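Local coordinates for protein acetyltransferase, GNAT family (Enterococcus faecalis, PDB 1U6M) that probably transfers an acyl group, most likely acetyl from acetyl-CoA as in other members of the GNAT family, to an acceptor that is not known, at residues Thr51-Tyr56 and Lys81-Pro86; Val73-Glu78 and Glu106-Asn111; Lys132-Leu137 and Lys162-Lys167; Phe169-Thr174 and Leu181-Gln186. One frame throughout, in Å; residues are numbered along the deposited sequence.

Contact 1 is the buried one: a salt bridge, whose arginine also reaches strand 112-120, locks a loop to the turn leading into helix 85-93. Contact 2 touches it, since R53 and I83 pack on Y75, but is only partly buried and rests on close van der Waals contact between the end of strand 67-76, with the 3-10 turn after it, and a loop. Contact 3, at the surface, joins helix 129-135 to helix 158-165 and the loop after it through a leucine and an ion pair. Contact 4, partly buried at an edge of the sheet, pairs the last two strands through main-chain bonds; L109 of contact 2 packs against it, and it adjoins contact 3 where Y164 meets M185.

Contact 1. Residues Thr51-Tyr56 and Lys81-Pro86; sequences TYRYGY and KIIDEP
R53 meets D84 side-on, NE and NH2 each taking one carboxylate oxygen. The NE to OD1 bond of R53 and D84 is 2.9 Å and almost straight (175°), and R53 NH2 reaches D84 OD2 at 3.0 Å. Both oxygens are met on their syn sides, somewhat out of the carboxylate plane, the two flat groups being 22° apart. I83 lies over a face of the guanidinium, its CD1 3.4 Å from R53 CZ; an aliphatic side chain suits this place, packing without competing for N-H groups. R53 NH1 turns to D116 and the cation also lies against F103, so one arginine ties the loop to strand 112-120. D84 and D116 set two carboxylates around the guanidinium, which probably favours its charged form, and R53 probably offsets some repulsion between D84 and nearby E105. The backbone joins in, R53 N donating to I83 O at 2.8 Å. R53 is presented by a type I turn, Y52 to G55, in the loop between helix 36-47 and strand 59-64 of the GNAT fold. With CG anti to its backbone N (chi1 -178°), Y52 lays CB against P86 CB at 3.7 Å, and a water links Y52 OH to D84 OD1. At the partly exposed end this direct polar grip gives way to T51 CB against I82 CD1 and a water bridging T51 OG1 and I82 O.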
# COMPACT_ATOMS: atom_id res chain seq x y z
N THR A 51 4.57 3.02 12.39
CA THR A 51 4.01 4.12 11.61
C THR A 51 4.42 4.16 10.13
O THR A 51 3.88 4.95 9.34
CB THR A 51 4.35 5.52 12.22
OG1 THR A 51 5.72 5.81 12.03
CG2 THR A 51 4.05 5.62 13.74
N TYR A 52 5.36 3.32 9.71
CA TYR A 52 5.77 3.33 8.30
C TYR A 52 4.60 2.97 7.35
O TYR A 52 3.75 2.12 7.69
CB TYR A 52 6.98 2.41 8.08
CG TYR A 52 7.48 2.42 6.66
CD1 TYR A 52 7.77 3.65 6.02
CD2 TYR A 52 7.69 1.21 5.95
CE1 TYR A 52 8.18 3.69 4.70
CE2 TYR A 52 8.13 1.25 4.59
CZ TYR A 52 8.38 2.51 4.00
OH TYR A 52 8.81 2.60 2.68
N ARG A 53 4.55 3.63 6.19
CA ARG A 53 3.65 3.32 5.09
C ARG A 53 3.41 1.79 4.93
O ARG A 53 2.27 1.32 4.87
CB ARG A 53 4.18 3.90 3.80
CG ARG A 53 3.19 3.75 2.64
CD ARG A 53 3.84 4.29 1.34
NE ARG A 53 3.97 5.76 1.39
CZ ARG A 53 3.04 6.60 0.91
NH1 ARG A 53 1.92 6.15 0.36
NH2 ARG A 53 3.21 7.91 0.99
N TYR A 54 4.50 1.04 4.90
CA TYR A 54 4.46 -0.39 4.76
C TYR A 54 4.91 -1.06 6.01
O TYR A 54 5.51 -2.11 5.93
CB TYR A 54 5.38 -0.83 3.58
CG TYR A 54 4.99 -0.17 2.28
CD1 TYR A 54 3.74 -0.42 1.68
CD2 TYR A 54 5.84 0.71 1.63
CE1 TYR A 54 3.37 0.22 0.45
CE2 TYR A 54 5.44 1.35 0.42
CZ TYR A 54 4.22 1.08 -0.13
OH TYR A 54 3.85 1.69 -1.31
N GLY A 55 4.66 -0.44 7.17
CA GLY A 55 4.91 -1.08 8.45
C GLY A 55 4.07 -2.34 8.53
O GLY A 55 2.93 -2.32 8.06
N TYR A 56 4.59 -3.42 9.11
CA TYR A 56 3.76 -4.65 9.23
C TYR A 56 2.40 -4.41 9.88
O TYR A 56 1.42 -4.99 9.51
CB TYR A 56 4.49 -5.84 9.84
CG TYR A 56 4.76 -5.69 11.31
CD1 TYR A 56 3.83 -6.11 12.25
CD2 TYR A 56 5.98 -5.18 11.76
CE1 TYR A 56 4.08 -5.99 13.61
CE2 TYR A 56 6.24 -5.03 13.12
CZ TYR A 56 5.29 -5.43 14.04
OH TYR A 56 5.53 -5.28 15.41
N LYS A 81 0.81 12.13 6.36
CA LYS A 81 1.94 13.01 6.35
C LYS A 81 3.11 12.43 7.18
O LYS A 81 4.23 12.89 7.05
CB LYS A 81 1.50 14.40 6.85
CG LYS A 81 1.30 15.41 5.73
CD LYS A 81 -0.00 15.34 5.05
CE LYS A 81 0.04 16.32 3.86
NZ LYS A 81 -1.28 16.76 3.24
N ILE A 82 2.86 11.43 8.01
CA ILE A 82 3.89 10.85 8.83
C ILE A 82 4.45 9.48 8.36
O ILE A 82 5.37 8.94 9.00
CB ILE A 82 3.50 10.81 10.37
CG1 ILE A 82 2.21 10.01 10.65
CG2 ILE A 82 3.29 12.19 10.88
CD1 ILE A 82 2.45 8.59 11.22
N ILE A 83 3.92 8.94 7.24
CA ILE A 83 4.13 7.51 6.88
C ILE A 83 5.50 7.16 6.25
O ILE A 83 6.01 6.03 6.37
CB ILE A 83 2.91 6.91 6.03
CG1 ILE A 83 2.61 7.79 4.81
CG2 ILE A 83 1.68 6.57 6.98
CD1 ILE A 83 1.56 7.26 3.88
N ASP A 84 6.10 8.14 5.61
CA ASP A 84 7.40 8.00 4.92
C ASP A 84 8.62 8.32 5.75
O ASP A 84 9.75 7.94 5.36
CB ASP A 84 7.43 8.79 3.63
CG ASP A 84 6.48 8.18 2.55
OD1 ASP A 84 6.37 6.92 2.41
OD2 ASP A 84 5.85 8.99 1.83
N GLU A 85 8.39 8.98 6.90
CA GLU A 85 9.46 9.33 7.86
C GLU A 85 10.35 8.16 8.22
O GLU A 85 11.55 8.30 8.13
CB GLU A 85 8.96 9.99 9.18
CG GLU A 85 8.10 11.24 9.04
CD GLU A 85 7.77 11.88 10.41
OE1 GLU A 85 8.17 11.33 11.47
OE2 GLU A 85 7.13 12.93 10.43
N PRO A 86 9.78 7.02 8.69
CA PRO A 86 10.62 5.84 8.97
C PRO A 86 11.65 5.46 7.88
O PRO A 86 12.80 5.12 8.24
CB PRO A 86 9.59 4.74 9.23
CG PRO A 86 8.46 5.51 9.94
CD PRO A 86 8.36 6.74 9.08
O HOH W 1 6.10 8.21 11.43
O HOH W 2 7.94 4.93 1.43

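Contact 2. Residues Val73-Glu78 and Glu106-Asn111; sequences VGYPAE and EETLPN
A77 presses its methyl group against the extended backbone of T108 and L109, with CB 3.0 Å from L109 O and 3.4 Å from T108 OG1. The first is a very close approach, tight for a methyl against a carbonyl oxygen, and a small residue suits this place because the two backbones come within 5.6 Å, from A77 CA to T108 CA. T108 fills the neighbouring position with both branches. Its OG1, set between the backbone N and the carbonyl carbon (chi1 77°), lies beside A77 and bonds to E80, while CG2 reaches the edge of the Y75 ring, 4.1 Å from CE1 and near the ring plane. One threonine thus offers a hydroxyl to a polar partner and a methyl to an aromatic one. Y75 OH comes within 3.9 Å of E107 OE1, but its hydrogen-bond partner is D116. The contact therefore rests on shape, with polar anchoring supplied from around it. Strand 67-76 ends here beside strand 112-120, its antiparallel neighbour, to which Y75 and A77 are bonded through Y114 and E112. The loop 106-111 leads into that same strand, and L109 turns from A77 to pack on strands 170-177 and 180-188.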
# COMPACT_ATOMS: atom_id res chain seq x y z
N VAL A 73 -2.44 -2.94 1.97
CA VAL A 73 -1.79 -1.89 2.79
C VAL A 73 -2.65 -0.60 2.82
O VAL A 73 -3.10 -0.14 1.76
CB VAL A 73 -0.42 -1.45 2.21
CG1 VAL A 73 0.30 -0.49 3.27
CG2 VAL A 73 0.42 -2.66 1.88
N GLY A 74 -2.87 -0.05 4.02
CA GLY A 74 -3.67 1.14 4.16
C GLY A 74 -3.55 1.73 5.57
O GLY A 74 -2.93 1.12 6.47
N TYR A 75 -4.19 2.90 5.79
CA TYR A 75 -3.97 3.66 7.01
C TYR A 75 -5.10 4.67 7.13
O TYR A 75 -5.69 5.08 6.09
CB TYR A 75 -2.58 4.39 7.01
CG TYR A 75 -2.16 4.91 5.63
CD1 TYR A 75 -2.66 6.13 5.13
CD2 TYR A 75 -1.28 4.16 4.82
CE1 TYR A 75 -2.33 6.57 3.81
CE2 TYR A 75 -0.94 4.60 3.51
CZ TYR A 75 -1.47 5.79 3.03
OH TYR A 75 -1.14 6.22 1.74
N PRO A 76 -5.41 5.10 8.39
CA PRO A 76 -6.27 6.33 8.57
C PRO A 76 -5.74 7.48 7.74
O PRO A 76 -4.57 7.67 7.73
CB PRO A 76 -6.15 6.66 10.04
CG PRO A 76 -5.88 5.20 10.71
CD PRO A 76 -5.01 4.46 9.66
N ALA A 77 -6.60 8.23 7.05
CA ALA A 77 -6.19 9.42 6.26
C ALA A 77 -5.31 10.44 7.02
O ALA A 77 -4.45 11.10 6.42
CB ALA A 77 -7.40 10.11 5.72
N GLU A 78 -5.56 10.62 8.32
CA GLU A 78 -4.75 11.58 9.10
C GLU A 78 -3.28 11.16 9.25
O GLU A 78 -2.48 11.99 9.66
CB GLU A 78 -5.38 11.87 10.48
CG GLU A 78 -5.49 10.66 11.40
CD GLU A 78 -6.74 9.80 11.17
OE1 GLU A 78 -7.01 8.96 12.07
OE2 GLU A 78 -7.43 9.92 10.11
N GLU A 106 -0.58 13.34 -1.23
CA GLU A 106 -1.80 14.14 -1.41
C GLU A 106 -3.01 13.34 -1.96
O GLU A 106 -3.77 13.85 -2.79
CB GLU A 106 -1.47 15.38 -2.26
CG GLU A 106 -0.59 16.43 -1.52
CD GLU A 106 0.13 17.41 -2.47
OE1 GLU A 106 0.16 17.18 -3.70
OE2 GLU A 106 0.69 18.41 -1.96
N GLU A 107 -3.20 12.12 -1.47
CA GLU A 107 -4.12 11.22 -2.13
C GLU A 107 -5.36 10.79 -1.33
O GLU A 107 -6.29 10.22 -1.88
CB GLU A 107 -3.35 10.03 -2.73
CG GLU A 107 -2.48 9.24 -1.79
CD GLU A 107 -1.52 8.30 -2.53
OE1 GLU A 107 -1.19 7.19 -2.06
OE2 GLU A 107 -1.07 8.69 -3.60
N THR A 108 -5.38 11.10 -0.03
CA THR A 108 -6.48 10.72 0.85
C THR A 108 -7.53 11.82 1.03
O THR A 108 -7.25 12.98 0.75
CB THR A 108 -6.00 10.23 2.24
OG1 THR A 108 -5.62 11.35 3.06
CG2 THR A 108 -4.85 9.25 2.10
N LEU A 109 -8.73 11.43 1.46
CA LEU A 109 -9.75 12.34 1.99
C LEU A 109 -9.91 12.18 3.52
O LEU A 109 -9.69 11.09 4.05
CB LEU A 109 -11.10 12.11 1.33
CG LEU A 109 -11.31 12.46 -0.15
CD1 LEU A 109 -12.79 12.46 -0.44
CD2 LEU A 109 -10.65 13.81 -0.56
N PRO A 110 -10.31 13.28 4.24
CA PRO A 110 -10.49 13.17 5.71
C PRO A 110 -11.45 12.04 6.11
O PRO A 110 -12.38 11.76 5.38
CB PRO A 110 -11.10 14.54 6.09
CG PRO A 110 -10.70 15.47 5.00
CD PRO A 110 -10.58 14.65 3.73
N ASN A 111 -11.26 11.40 7.25
CA ASN A 111 -12.26 10.43 7.73
C ASN A 111 -12.46 9.04 7.01
O ASN A 111 -13.30 8.23 7.43
CB ASN A 111 -13.62 11.14 7.90
CG ASN A 111 -13.51 12.41 8.79
OD1 ASN A 111 -13.91 13.52 8.36
ND2 ASN A 111 -12.93 12.26 10.00

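Contact 3. Residues Lys132-Leu137 and Lys162-Lys167; sequences KLLDAL and KLYASK
L134 holds CG anti to its backbone N (chi1 177°), which carries its branched end across to Y164, while K167, bent at chi2 and chi4, curls its ammonium group round to D135. The leucine comes at the edge of the tyrosine ring: L134 CD2 lies near the ring plane, 3.8 Å from Y164 CD2. It also brushes L163, at 4.4 Å between L134 CD2 and L163 CD1. Leucine suits this place, since it packs on I118 of the sheet as well. Beside this apolar patch, K167 NZ donates to D135 OD1 at 2.8 Å in a salt bridge, approaching from above the carboxylate plane, 41° out of it. S131 also binds K167 NZ, so two partners fix the amine. Helix 129-135 here meets the last turn of helix 158-165 and the loop that follows it, which carries K167; S166 OG bonds back to L163 O at 2.8 Å. Y164 lies close to a bound sulfate, probably picked up from the crystallisation solution. D135 is exposed and K167 partly so, so solvent probably screens their attraction, and this ion pair lies beside a buried leucine that makes the apolar contact.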
# COMPACT_ATOMS: atom_id res chain seq x y z
N LYS A 132 -9.88 -11.06 -3.05
CA LYS A 132 -10.11 -11.53 -1.66
C LYS A 132 -9.53 -10.66 -0.54
O LYS A 132 -10.09 -10.60 0.52
CB LYS A 132 -9.50 -12.90 -1.43
CG LYS A 132 -10.08 -13.97 -2.22
CD LYS A 132 -9.36 -15.23 -1.81
CE LYS A 132 -10.02 -15.82 -0.57
NZ LYS A 132 -10.07 -17.32 -0.76
N LEU A 133 -8.36 -10.07 -0.78
CA LEU A 133 -7.78 -9.13 0.15
C LEU A 133 -8.71 -7.92 0.33
O LEU A 133 -8.95 -7.46 1.43
CB LEU A 133 -6.35 -8.73 -0.31
CG LEU A 133 -5.23 -9.71 0.09
CD1 LEU A 133 -3.99 -9.33 -0.64
CD2 LEU A 133 -5.02 -9.66 1.59
N LEU A 134 -9.26 -7.46 -0.77
CA LEU A 134 -10.16 -6.34 -0.81
C LEU A 134 -11.48 -6.66 -0.03
O LEU A 134 -11.97 -5.80 0.73
CB LEU A 134 -10.39 -6.02 -2.27
CG LEU A 134 -11.32 -4.95 -2.76
CD1 LEU A 134 -11.00 -3.57 -2.15
CD2 LEU A 134 -11.22 -4.94 -4.28
N ASP A 135 -12.00 -7.89 -0.16
CA ASP A 135 -13.16 -8.32 0.64
C ASP A 135 -12.94 -8.23 2.17
O ASP A 135 -13.92 -8.17 2.92
CB ASP A 135 -13.58 -9.78 0.31
CG ASP A 135 -14.23 -9.91 -1.06
OD1 ASP A 135 -14.61 -8.90 -1.69
OD2 ASP A 135 -14.37 -11.07 -1.52
N ALA A 136 -11.70 -8.33 2.61
CA ALA A 136 -11.32 -8.43 4.03
C ALA A 136 -11.14 -7.07 4.63
O ALA A 136 -10.96 -6.94 5.83
CB ALA A 136 -9.98 -9.19 4.18
N LEU A 137 -11.15 -6.05 3.80
CA LEU A 137 -10.77 -4.71 4.25
C LEU A 137 -11.82 -3.92 5.05
O LEU A 137 -11.41 -3.09 5.84
CB LEU A 137 -10.26 -3.89 3.06
CG LEU A 137 -8.81 -4.22 2.60
CD1 LEU A 137 -8.40 -3.34 1.47
CD2 LEU A 137 -7.76 -4.20 3.79
N LYS A 162 -14.46 -0.78 -12.28
CA LYS A 162 -15.60 -1.72 -12.28
C LYS A 162 -15.55 -2.75 -11.16
O LYS A 162 -16.59 -3.08 -10.52
CB LYS A 162 -15.67 -2.47 -13.61
CG LYS A 162 -17.10 -2.82 -14.10
CD LYS A 162 -17.96 -3.51 -13.07
CE LYS A 162 -19.36 -3.92 -13.60
NZ LYS A 162 -20.12 -2.80 -14.24
N LEU A 163 -14.37 -3.31 -10.95
CA LEU A 163 -14.13 -4.23 -9.83
C LEU A 163 -14.59 -3.56 -8.50
O LEU A 163 -15.37 -4.14 -7.74
CB LEU A 163 -12.62 -4.60 -9.77
CG LEU A 163 -12.18 -5.91 -9.09
CD1 LEU A 163 -10.75 -5.84 -8.55
CD2 LEU A 163 -13.13 -6.41 -8.02
N TYR A 164 -14.13 -2.33 -8.22
CA TYR A 164 -14.45 -1.65 -6.95
C TYR A 164 -15.93 -1.28 -6.85
O TYR A 164 -16.56 -1.47 -5.77
CB TYR A 164 -13.58 -0.41 -6.75
CG TYR A 164 -12.10 -0.67 -6.93
CD1 TYR A 164 -11.28 0.25 -7.60
CD2 TYR A 164 -11.52 -1.84 -6.41
CE1 TYR A 164 -9.90 0.03 -7.71
CE2 TYR A 164 -10.11 -2.08 -6.54
CZ TYR A 164 -9.34 -1.15 -7.19
OH TYR A 164 -7.98 -1.38 -7.32
N ALA A 165 -16.47 -0.73 -7.93
CA ALA A 165 -17.93 -0.54 -8.05
C ALA A 165 -18.77 -1.75 -7.57
O ALA A 165 -19.75 -1.61 -6.83
CB ALA A 165 -18.31 -0.16 -9.48
N SER A 166 -18.36 -2.95 -8.00
CA SER A 166 -19.13 -4.17 -7.78
C SER A 166 -18.98 -4.61 -6.33
O SER A 166 -19.66 -5.52 -5.88
CB SER A 166 -18.61 -5.27 -8.72
OG SER A 166 -17.47 -5.99 -8.20
N LYS A 167 -18.06 -3.99 -5.61
CA LYS A 167 -17.75 -4.36 -4.23
C LYS A 167 -18.38 -3.31 -3.35
O LYS A 167 -18.19 -3.34 -2.16
CB LYS A 167 -16.23 -4.35 -4.00
CG LYS A 167 -15.59 -5.72 -3.82
CD LYS A 167 -15.75 -6.62 -5.04
CE LYS A 167 -15.33 -8.05 -4.74
NZ LYS A 167 -13.89 -8.04 -4.26

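Contact 4. Residues Phe169-Thr174 and Leu181-Gln186; sequences FKDVTT and LYNHMQ
K170 and Q186 form an antiparallel hydrogen-bonded pair, each N donating to the other's O at 2.9 Å. Farther along, H184 O accepts from two successive amides, V172 N at 2.8 Å and T173 N at 3.3 Å, while H184 N returns a bond to T173 O at 3.0 Å. Two residues facing one make a classic beta bulge, and the register moves by one between D171-M185 and T173-H184. Weaker CA-H...O contacts, such as M185 CA to K170 O, fill in between these bonds. The strands belong to the hairpin 170-177 and 180-188, the last two of the GNAT sheet; strand 170-177 is one of its two edge strands, and 180-188 lies between it and strand 148-154, to which N183 and M185 are bonded. Among the apolar contacts, the methionine M185 bends at chi3 (79°) to bring CE within 4.0 Å of F169 CB; the same methyl also approaches the D171 carboxylate closely, 3.3 Å from OD1. A flexible thioether suits this place, where it lies between F169, Y164 and the D171 carboxylate. F169 turns its ring so that CD2 lies 3.7 Å from Q186 C, and it packs on L151 of strand 148-154. The bulged valine V172 sets CG2 3.9 Å from Q186 CG, and L109 covers it from the loop. Among the polar side chains, D171 has its main partner in R161, whose salt bridge ties this edge of the hairpin to helix 158-165, and H184 NE2 bonds weakly to E112.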
# COMPACT_ATOMS: atom_id res chain seq x y z
N PHE A 169 -18.02 0.27 -3.86
CA PHE A 169 -17.33 1.56 -3.92
C PHE A 169 -18.08 2.57 -4.86
O PHE A 169 -18.63 2.16 -5.89
CB PHE A 169 -15.88 1.41 -4.37
CG PHE A 169 -14.94 0.92 -3.29
CD1 PHE A 169 -14.76 -0.45 -3.06
CD2 PHE A 169 -14.21 1.84 -2.51
CE1 PHE A 169 -13.89 -0.94 -2.08
CE2 PHE A 169 -13.32 1.38 -1.50
CZ PHE A 169 -13.16 -0.02 -1.29
N LYS A 170 -18.09 3.86 -4.49
CA LYS A 170 -18.80 4.92 -5.20
C LYS A 170 -17.86 6.08 -5.42
O LYS A 170 -17.17 6.48 -4.48
CB LYS A 170 -19.96 5.50 -4.37
CG LYS A 170 -20.84 4.52 -3.63
CD LYS A 170 -21.95 4.08 -4.50
CE LYS A 170 -22.80 3.08 -3.76
NZ LYS A 170 -23.58 2.35 -4.80
N ASP A 171 -17.86 6.62 -6.63
CA ASP A 171 -17.12 7.80 -7.00
C ASP A 171 -17.48 8.93 -6.08
O ASP A 171 -18.66 9.16 -5.85
CB ASP A 171 -17.50 8.20 -8.42
CG ASP A 171 -16.71 7.46 -9.47
OD1 ASP A 171 -16.39 6.25 -9.30
OD2 ASP A 171 -16.41 8.10 -10.49
N VAL A 172 -16.47 9.63 -5.57
CA VAL A 172 -16.62 10.72 -4.58
C VAL A 172 -15.94 12.02 -5.07
O VAL A 172 -16.53 13.08 -4.94
CB VAL A 172 -16.12 10.28 -3.18
CG1 VAL A 172 -15.98 11.50 -2.21
CG2 VAL A 172 -17.03 9.21 -2.59
N THR A 173 -14.74 11.95 -5.65
CA THR A 173 -14.05 13.12 -6.23
C THR A 173 -13.14 12.68 -7.35
O THR A 173 -13.14 11.51 -7.70
CB THR A 173 -13.15 13.89 -5.20
OG1 THR A 173 -13.83 14.08 -3.95
CG2 THR A 173 -12.75 15.29 -5.75
N THR A 174 -12.35 13.62 -7.87
CA THR A 174 -11.33 13.41 -8.89
C THR A 174 -9.99 14.03 -8.39
O THR A 174 -9.99 15.13 -7.85
CB THR A 174 -11.77 14.07 -10.20
OG1 THR A 174 -13.17 13.81 -10.42
CG2 THR A 174 -11.01 13.52 -11.39
N LEU A 181 -4.57 11.32 -13.71
CA LEU A 181 -5.88 11.61 -13.07
C LEU A 181 -6.47 10.35 -12.42
O LEU A 181 -6.34 9.25 -12.95
CB LEU A 181 -6.88 12.24 -14.06
CG LEU A 181 -6.49 13.53 -14.78
N TYR A 182 -7.12 10.52 -11.27
CA TYR A 182 -7.70 9.40 -10.52
C TYR A 182 -9.12 9.68 -10.11
O TYR A 182 -9.45 10.83 -9.87
CB TYR A 182 -6.88 9.12 -9.26
CG TYR A 182 -5.49 8.63 -9.53
CD1 TYR A 182 -4.44 9.53 -9.69
CD2 TYR A 182 -5.21 7.27 -9.59
CE1 TYR A 182 -3.13 9.06 -9.94
CE2 TYR A 182 -3.94 6.80 -9.84
CZ TYR A 182 -2.91 7.69 -10.02
OH TYR A 182 -1.65 7.23 -10.23
N ASN A 183 -9.96 8.64 -10.05
CA ASN A 183 -11.24 8.66 -9.31
C ASN A 183 -11.02 8.27 -7.85
O ASN A 183 -10.52 7.18 -7.55
CB ASN A 183 -12.27 7.67 -9.90
CG ASN A 183 -12.70 8.01 -11.32
OD1 ASN A 183 -13.42 8.98 -11.52
ND2 ASN A 183 -12.26 7.20 -12.31
N HIS A 184 -11.43 9.13 -6.92
CA HIS A 184 -11.39 8.73 -5.52
C HIS A 184 -12.76 8.16 -5.22
O HIS A 184 -13.76 8.82 -5.50
CB HIS A 184 -11.01 9.88 -4.59
CG HIS A 184 -10.61 9.45 -3.22
ND1 HIS A 184 -11.53 9.22 -2.20
CD2 HIS A 184 -9.39 9.21 -2.67
CE1 HIS A 184 -10.89 8.85 -1.10
NE2 HIS A 184 -9.59 8.84 -1.36
N MET A 185 -12.77 6.92 -4.73
CA MET A 185 -13.97 6.17 -4.47
C MET A 185 -14.03 5.81 -2.97
O MET A 185 -13.00 5.71 -2.31
CB MET A 185 -14.02 4.90 -5.33
CG MET A 185 -13.80 5.10 -6.87
SD MET A 185 -13.92 3.53 -7.82
CE MET A 185 -15.72 3.38 -7.88
N GLN A 186 -15.22 5.70 -2.41
CA GLN A 186 -15.35 5.28 -1.02
C GLN A 186 -16.43 4.27 -0.91
O GLN A 186 -17.34 4.23 -1.71
CB GLN A 186 -15.69 6.45 -0.11
CG GLN A 186 -14.60 7.48 -0.06
CD GLN A 186 -14.80 8.50 1.02
OE1 GLN A 186 -13.84 9.02 1.55
NE2 GLN A 186 -16.05 8.77 1.36